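Local coordinates for probable glucarate dehydratase (Mycobacterium smegmatis str. MC2 155, PDB 3VDG), which probably catalyses the dehydration of glucarate, as a magnesium-dependent acid-sugar dehydratase of the enolase superfamily, at residues Asn26-Thr31 with Ala67-Leu72; Phe98-Ile103 with Pro138-Cys143. All coordinates share one frame; numbering follows the deposited sequence.

Interaction 1: residues Asn26-Thr31 with Ala67-Leu72; sequences NRIRIT and AGLTGL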
ATOM      1  N   ASN A  26      24.372  10.191  -9.839  1.00 21.42           N
ATOM      2  CA  ASN A  26      22.958  10.434  -9.577  1.00 27.46           C
ATOM      3  C   ASN A  26      22.521   9.724  -8.288  1.00 28.76           C
ATOM      4  O   ASN A  26      21.379   9.238  -8.158  1.00 25.05           O
ATOM      5  CB  ASN A  26      22.110   9.967 -10.755  1.00 23.67           C
ATOM      6  CG  ASN A  26      20.680  10.455 -10.656  1.00 28.62           C
ATOM      7  OD1 ASN A  26      20.427  11.523 -10.103  1.00 27.14           O
ATOM      8  ND2 ASN A  26      19.732   9.662 -11.167  1.00 27.30           N
ATOM      9  N   ARG A  27      23.435   9.692  -7.328  1.00 20.35           N
ATOM     10  CA  ARG A  27      23.248   8.907  -6.106  1.00 21.34           C
ATOM     11  C   ARG A  27      23.287   9.791  -4.864  1.00 27.68           C
ATOM     12  O   ARG A  27      24.154  10.673  -4.728  1.00 21.61           O
ATOM     13  CB  ARG A  27      24.338   7.814  -6.016  1.00 19.52           C
ATOM     14  CG  ARG A  27      24.319   6.991  -4.722  1.00 22.98           C
ATOM     15  CD  ARG A  27      25.117   5.695  -4.877  1.00 24.09           C
ATOM     16  NE  ARG A  27      25.206   4.927  -3.628  1.00 23.79           N
ATOM     17  CZ  ARG A  27      24.270   4.072  -3.213  1.00 27.69           C
ATOM     18  NH1 ARG A  27      23.178   3.858  -3.949  1.00 21.71           N
ATOM     19  NH2 ARG A  27      24.429   3.418  -2.071  1.00 23.47           N
ATOM     20  N   ILE A  28      22.329   9.571  -3.969  1.00 17.73           N
ATOM     21  CA  ILE A  28      22.325  10.252  -2.666  1.00 16.29           C
ATOM     22  C   ILE A  28      22.087   9.215  -1.580  1.00 20.41           C
ATOM     23  O   ILE A  28      21.031   8.588  -1.505  1.00 21.62           O
ATOM     24  CB  ILE A  28      21.300  11.400  -2.595  1.00 22.93           C
ATOM     25  CG1 ILE A  28      21.169  11.921  -1.150  1.00 18.56           C
ATOM     26  CG2 ILE A  28      19.957  10.989  -3.199  1.00 23.51           C
ATOM     27  CD1 ILE A  28      20.391  13.219  -1.095  1.00 22.40           C
ATOM     28  N   ARG A  29      23.096   9.005  -0.760  1.00 18.00           N
ATOM     29  CA  ARG A  29      23.093   7.869   0.121  1.00 20.28           C
ATOM     30  C   ARG A  29      23.480   8.279   1.539  1.00 21.54           C
ATOM     31  O   ARG A  29      24.045   9.357   1.773  1.00 22.61           O
ATOM     32  CB  ARG A  29      24.004   6.762  -0.427  1.00 23.56           C
ATOM     33  CG  ARG A  29      25.465   7.171  -0.610  1.00 29.10           C
ATOM     34  CD  ARG A  29      26.252   6.968   0.680  1.00 29.57           C
ATOM     35  NE  ARG A  29      27.691   7.165   0.487  1.00 27.17           N
ATOM     36  CZ  ARG A  29      28.611   6.906   1.410  1.00 30.92           C
ATOM     37  NH1 ARG A  29      28.258   6.423   2.603  1.00 25.72           N
ATOM     38  NH2 ARG A  29      29.894   7.089   1.131  1.00 32.75           N
ATOM     39  N   ILE A  30      23.165   7.408   2.477  1.00 22.22           N
ATOM     40  CA  ILE A  30      23.322   7.703   3.886  1.00 23.59           C
ATOM     41  C   ILE A  30      24.791   7.583   4.292  1.00 20.84           C
ATOM     42  O   ILE A  30      25.450   6.600   3.938  1.00 21.96           O
ATOM     43  CB  ILE A  30      22.481   6.695   4.706  1.00 21.48           C
ATOM     44  CG1 ILE A  30      20.983   6.935   4.430  1.00 19.81           C
ATOM     45  CG2 ILE A  30      22.834   6.788   6.197  1.00 18.64           C
ATOM     46  CD1 ILE A  30      20.089   5.753   4.798  1.00 18.72           C
ATOM     47  N   THR A  31      25.289   8.571   5.042  1.00 21.63           N
ATOM     48  CA  THR A  31      26.657   8.510   5.558  1.00 25.50           C
ATOM     49  C   THR A  31      26.679   8.223   7.065  1.00 33.67           C
ATOM     50  O   THR A  31      27.682   7.794   7.608  1.00 25.65           O
ATOM     51  CB  THR A  31      27.430   9.806   5.264  1.00 31.96           C
ATOM     52  OG1 THR A  31      26.696  10.920   5.777  1.00 25.95           O
ATOM     53  CG2 THR A  31      27.650   9.977   3.740  1.00 27.29           C
ATOM     54  N   ALA A  67      25.173  14.023   0.110  1.00 28.14           N
ATOM     55  CA  ALA A  67      24.781  15.274  -0.548  1.00 26.81           C
ATOM     56  C   ALA A  67      24.793  16.435   0.455  1.00 31.70           C
ATOM     57  O   ALA A  67      24.472  17.568   0.111  1.00 30.11           O
ATOM     58  CB  ALA A  67      23.393  15.139  -1.161  1.00 23.38           C
ATOM     59  N   GLY A  68      25.122  16.149   1.711  1.00 28.80           N
ATOM     60  CA  GLY A  68      25.013  17.172   2.759  1.00 33.65           C
ATOM     61  C   GLY A  68      23.576  17.563   3.110  1.00 37.54           C
ATOM     62  O   GLY A  68      23.346  18.591   3.720  1.00 28.55           O
ATOM     63  N   LEU A  69      22.591  16.761   2.725  1.00 25.47           N
ATOM     64  CA  LEU A  69      21.204  17.020   3.153  1.00 22.09           C
ATOM     65  C   LEU A  69      20.912  16.142   4.366  1.00 27.15           C
ATOM     66  O   LEU A  69      21.345  15.001   4.414  1.00 29.02           O
ATOM     67  CB  LEU A  69      20.208  16.682   2.047  1.00 25.49           C
ATOM     68  CG  LEU A  69      20.380  17.489   0.766  1.00 32.74           C
ATOM     69  CD1 LEU A  69      19.429  16.966  -0.299  1.00 25.90           C
ATOM     70  CD2 LEU A  69      20.138  18.963   1.043  1.00 33.44           C
ATOM     71  N   THR A  70      20.185  16.666   5.344  1.00 21.64           N
ATOM     72  CA  THR A  70      19.909  15.891   6.570  1.00 21.71           C
ATOM     73  C   THR A  70      18.408  15.690   6.691  1.00 21.07           C
ATOM     74  O   THR A  70      17.645  16.648   6.559  1.00 21.88           O
ATOM     75  CB  THR A  70      20.449  16.619   7.831  1.00 26.76           C
ATOM     76  OG1 THR A  70      21.882  16.613   7.794  1.00 33.15           O
ATOM     77  CG2 THR A  70      19.989  15.917   9.123  1.00 22.33           C
ATOM     78  N   GLY A  71      17.987  14.453   6.939  1.00 19.84           N
ATOM     79  CA  GLY A  71      16.555  14.159   7.124  1.00 16.63           C
ATOM     80  C   GLY A  71      16.249  13.967   8.616  1.00 17.15           C
ATOM     81  O   GLY A  71      17.116  13.546   9.396  1.00 19.63           O
ATOM     82  N   LEU A  72      15.006  14.233   9.006  1.00 18.11           N
ATOM     83  CA  LEU A  72      14.617  14.168  10.414  1.00 19.69           C
ATOM     84  C   LEU A  72      13.582  13.067  10.614  1.00 20.75           C
ATOM     85  O   LEU A  72      12.704  12.869   9.772  1.00 20.60           O
ATOM     86  CB  LEU A  72      14.001  15.508  10.865  1.00 18.32           C
ATOM     87  CG  LEU A  72      14.906  16.739  10.697  1.00 22.06           C
ATOM     88  CD1 LEU A  72      14.173  18.004  11.168  1.00 18.20           C
ATOM     89  CD2 LEU A  72      16.195  16.488  11.459  1.00 17.97           C
TER

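Interaction 2: residues Phe98-Ile103 with Pro138-Cys143; sequences FSTNVI and PFEVAC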
ATOM      1  N   PHE A  98      16.395   6.620  -1.307  1.00 18.80           N
ATOM      2  CA  PHE A  98      15.219   6.176  -2.059  1.00 19.93           C
ATOM      3  C   PHE A  98      14.999   4.664  -1.932  1.00 25.39           C
ATOM      4  O   PHE A  98      13.953   4.140  -2.330  1.00 23.87           O
ATOM      5  CB  PHE A  98      15.343   6.567  -3.540  1.00 16.41           C
ATOM      6  CG  PHE A  98      15.193   8.046  -3.782  1.00 18.37           C
ATOM      7  CD1 PHE A  98      13.939   8.598  -4.029  1.00 15.55           C
ATOM      8  CD2 PHE A  98      16.301   8.887  -3.750  1.00 19.27           C
ATOM      9  CE1 PHE A  98      13.783   9.953  -4.243  1.00 15.65           C
ATOM     10  CE2 PHE A  98      16.151  10.250  -3.956  1.00 15.75           C
ATOM     11  CZ  PHE A  98      14.896  10.787  -4.204  1.00 17.65           C
ATOM     12  N   SER A  99      15.976   3.963  -1.370  1.00 17.87           N
ATOM     13  CA  SER A  99      15.872   2.499  -1.252  1.00 19.28           C
ATOM     14  C   SER A  99      15.319   2.068   0.114  1.00 20.69           C
ATOM     15  O   SER A  99      15.950   1.303   0.838  1.00 20.18           O
ATOM     16  CB  SER A  99      17.226   1.827  -1.502  1.00 21.71           C
ATOM     17  OG  SER A  99      17.683   2.041  -2.832  1.00 23.02           O
ATOM     18  N   THR A 100      14.119   2.526   0.443  1.00 18.23           N
ATOM     19  CA  THR A 100      13.544   2.246   1.746  1.00 19.55           C
ATOM     20  C   THR A 100      13.158   0.768   1.934  1.00 17.77           C
ATOM     21  O   THR A 100      13.209   0.270   3.054  1.00 18.92           O
ATOM     22  CB  THR A 100      12.362   3.195   2.064  1.00 22.40           C
ATOM     23  OG1 THR A 100      11.430   3.156   0.980  1.00 17.84           O
ATOM     24  CG2 THR A 100      12.890   4.654   2.238  1.00 18.32           C
ATOM     25  N   ASN A 101      12.810   0.065   0.855  1.00 18.26           N
ATOM     26  CA  ASN A 101      12.532  -1.383   0.960  1.00 16.76           C
ATOM     27  C   ASN A 101      13.782  -2.124   1.436  1.00 15.95           C
ATOM     28  O   ASN A 101      13.732  -2.944   2.358  1.00 20.76           O
ATOM     29  CB  ASN A 101      12.099  -1.982  -0.380  1.00 15.80           C
ATOM     30  CG  ASN A 101      10.697  -1.551  -0.797  1.00 22.63           C
ATOM     31  OD1 ASN A 101       9.855  -1.254   0.047  1.00 21.85           O
ATOM     32  ND2 ASN A 101      10.454  -1.496  -2.108  1.00 21.36           N
ATOM     33  N   VAL A 102      14.909  -1.836   0.785  1.00 15.63           N
ATOM     34  CA  VAL A 102      16.173  -2.460   1.142  1.00 19.28           C
ATOM     35  C   VAL A 102      16.558  -2.082   2.579  1.00 20.17           C
ATOM     36  O   VAL A 102      17.059  -2.912   3.333  1.00 21.66           O
ATOM     37  CB  VAL A 102      17.300  -2.012   0.163  1.00 20.47           C
ATOM     38  CG1 VAL A 102      18.669  -2.241   0.768  1.00 26.41           C
ATOM     39  CG2 VAL A 102      17.171  -2.735  -1.181  1.00 21.22           C
ATOM     40  N   ILE A 103      16.329  -0.823   2.948  1.00 18.52           N
ATOM     41  CA  ILE A 103      16.717  -0.334   4.262  1.00 18.75           C
ATOM     42  C   ILE A 103      15.956  -1.090   5.353  1.00 22.22           C
ATOM     43  O   ILE A 103      16.533  -1.475   6.373  1.00 21.97           O
ATOM     44  CB  ILE A 103      16.568   1.204   4.370  1.00 21.19           C
ATOM     45  CG1 ILE A 103      17.728   1.899   3.625  1.00 16.53           C
ATOM     46  CG2 ILE A 103      16.563   1.682   5.820  1.00 19.34           C
ATOM     47  CD1 ILE A 103      17.440   3.362   3.359  1.00 19.17           C
ATOM     48  N   PRO A 138      11.531   5.767  12.198  1.00 18.31           N
ATOM     49  CA  PRO A 138      12.165   7.093  12.142  1.00 19.63           C
ATOM     50  C   PRO A 138      13.179   7.247  11.004  1.00 19.85           C
ATOM     51  O   PRO A 138      13.365   8.355  10.474  1.00 18.05           O
ATOM     52  CB  PRO A 138      12.902   7.196  13.491  1.00 20.44           C
ATOM     53  CG  PRO A 138      13.120   5.775  13.914  1.00 18.93           C
ATOM     54  CD  PRO A 138      11.866   5.048  13.444  1.00 17.72           C
ATOM     55  N   PHE A 139      13.837   6.161  10.629  1.00 17.14           N
ATOM     56  CA  PHE A 139      14.769   6.233   9.503  1.00 19.76           C
ATOM     57  C   PHE A 139      14.026   6.395   8.191  1.00 21.12           C
ATOM     58  O   PHE A 139      14.474   7.126   7.299  1.00 20.76           O
ATOM     59  CB  PHE A 139      15.689   5.020   9.464  1.00 19.26           C
ATOM     60  CG  PHE A 139      16.595   4.941  10.646  1.00 21.32           C
ATOM     61  CD1 PHE A 139      17.709   5.775  10.739  1.00 21.15           C
ATOM     62  CD2 PHE A 139      16.313   4.071  11.688  1.00 22.72           C
ATOM     63  CE1 PHE A 139      18.532   5.743  11.857  1.00 19.24           C
ATOM     64  CE2 PHE A 139      17.146   4.023  12.806  1.00 23.40           C
ATOM     65  CZ  PHE A 139      18.257   4.854  12.883  1.00 22.10           C
ATOM     66  N   GLU A 140      12.883   5.724   8.076  1.00 16.64           N
ATOM     67  CA  GLU A 140      12.056   5.850   6.876  1.00 17.82           C
ATOM     68  C   GLU A 140      11.527   7.270   6.759  1.00 18.64           C
ATOM     69  O   GLU A 140      11.496   7.845   5.672  1.00 18.33           O
ATOM     70  CB  GLU A 140      10.886   4.863   6.927  1.00 20.41           C
ATOM     71  CG  GLU A 140      10.121   4.735   5.622  1.00 19.06           C
ATOM     72  CD  GLU A 140       8.813   5.528   5.589  1.00 23.29           C
ATOM     73  OE1 GLU A 140       8.556   6.355   6.503  1.00 22.93           O
ATOM     74  OE2 GLU A 140       8.027   5.319   4.633  1.00 21.47           O
ATOM     75  N   VAL A 141      11.101   7.852   7.872  1.00 17.54           N
ATOM     76  CA  VAL A 141      10.568   9.232   7.826  1.00 16.65           C
ATOM     77  C   VAL A 141      11.696  10.191   7.420  1.00 15.71           C
ATOM     78  O   VAL A 141      11.508  11.052   6.570  1.00 17.01           O
ATOM     79  CB  VAL A 141       9.947   9.658   9.176  1.00 19.41           C
ATOM     80  CG1 VAL A 141       9.684  11.164   9.213  1.00 17.45           C
ATOM     81  CG2 VAL A 141       8.623   8.907   9.418  1.00 17.47           C
ATOM     82  N   ALA A 142      12.876  10.011   8.018  1.00 16.14           N
ATOM     83  CA  ALA A 142      14.035  10.821   7.657  1.00 20.98           C
ATOM     84  C   ALA A 142      14.433  10.639   6.179  1.00 17.92           C
ATOM     85  O   ALA A 142      14.862  11.599   5.507  1.00 17.53           O
ATOM     86  CB  ALA A 142      15.216  10.507   8.588  1.00 14.21           C
ATOM     87  N   CYS A 143      14.313   9.417   5.664  1.00 16.72           N
ATOM     88  CA  CYS A 143      14.594   9.172   4.236  1.00 15.04           C
ATOM     89  C   CYS A 143      13.627   9.942   3.344  1.00 16.50           C
ATOM     90  O   CYS A 143      14.040  10.553   2.346  1.00 16.02           O
ATOM     91  CB  CYS A 143      14.514   7.676   3.879  1.00 14.38           C
ATOM     92  SG  CYS A 143      15.979   6.719   4.339  1.00 20.25           S
TER

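Interaction 1: residues Asn26-Thr31 with Ala67-Leu72
The two guanidinium groups lie outside the apolar meeting of Ile28 with Ala67 and Leu69, and each has a neighbour from its own segment, two residues on, over one face. Arg29 CB sits 3.5 Å above the Arg27 guanidinium plane, offset toward its rim. Thr31 CG2 lies 3.8 Å above the Arg29 guanidinium plane, also offset. Arg29 NH1 donates to Ile30 O at 3.1 Å. The N-H...O angle is 153°, and the donor is tilted from the carbonyl plane. This bond helps fix the arginine along its own backbone. Its backbone N is bound by Asp66 OD1, which ties residues 26-31 to the turn just before Ala67.

The contact itself is carried by one isoleucine branch. Ile28 CG1 is anti to the backbone N (chi1 171°), and the chain stays extended to CD1, which reaches the turn. CD1 packs on Ala67 CB at 3.6 Å, and CG1 follows at 3.9 Å from the same methyl. Leu69 presents CD1 at 3.9 Å from Ile28 CD1; the two side chains run at about a right angle. Val150 of helix 131-151 touches both Ile28 and Leu69.

Residues 67-69 belong to the hairpin turn between strands 55-65 and 70-75, with Gly68 at positive phi. Residues 26-31 lead into strand 30-41 of the same antiparallel sheet. No hydrogen bond joins the two segments directly. With only aliphatic carbons meeting, the contact is non-directional; what fixes the two segments' relative position is probably the Asp66 bonds to Arg29 and the cover of helix 131-151.

Interaction 2: residues Phe98-Ile103 with Pro138-Cys143
The CA atoms of Thr100 and Glu140 stand 6.4 Å apart, where the first turn of helix 100-111 meets helix 131-151 just after the latter's kink at Pro138. Thr100 turns its methyl to the other helix: CG2 lies 3.8 Å from Cys143 CB and 4.4 Å from Glu140 CG. With OG1 between the backbone N and the carbonyl carbon (chi1 52°), the hydroxyl meets Gln324 NE2 in a hydrogen bond while the methyl faces Cys143. One turn further on, Ile103 packs its end against the sulfur, with CD1 3.8 Å from Cys143 SG. Cys143 thus meets two residues at once, CB with the threonine and SG with the isoleucine.

Glu140 takes part through its aliphatic carbon only. Its carboxylate, though buried, has partners: OE1 accepts from Leu323 N and OE2 from Gln324 NE2. Because Leu323 opens helix 323-336, that helix end would probably favour the charged carboxylate. Gln324 NE2 contacts both helices of the pair, through Thr100 OG1 and Glu140 OE2. Helix 79-92 closes one edge, where Ile92 touches both Ile103 and Phe139; Cys143 also packs on Leu63 of strand 55-65.

This is helix-on-helix packing within the N-terminal alpha+beta capping domain typical of the enolase superfamily. The bonds of Glu140 and Thr100 to Leu323 and Gln324 join that domain to the barrel domain, where helix 323-336 comes after strand 312-315 and the short helix 317-320.

In the fold
Both interactions lie in the N-terminal domain, centres about 11 Å apart. Helix 131-151 is common to both: it is one partner in interaction 2 and covers Ile28 and Leu69 in interaction 1. Interaction 1 is at the sheet's outer end: only Ile28 of its touching residues is buried. Interaction 2 is core, all four touching residues being buried. They meet directly, Ile30 CD1 packing 3.8 Å from Ile103 CD1. Each is apolar across its segments. Polar bonds near interaction 1 mostly stay within the domain, tying the strands to one another, to residues 94-97 and to Asp145 and Gln149; near interaction 2 they reach the barrel domain, which holds the sodium site. Asn26 and Asn101 both hydrogen-bond the second subunit.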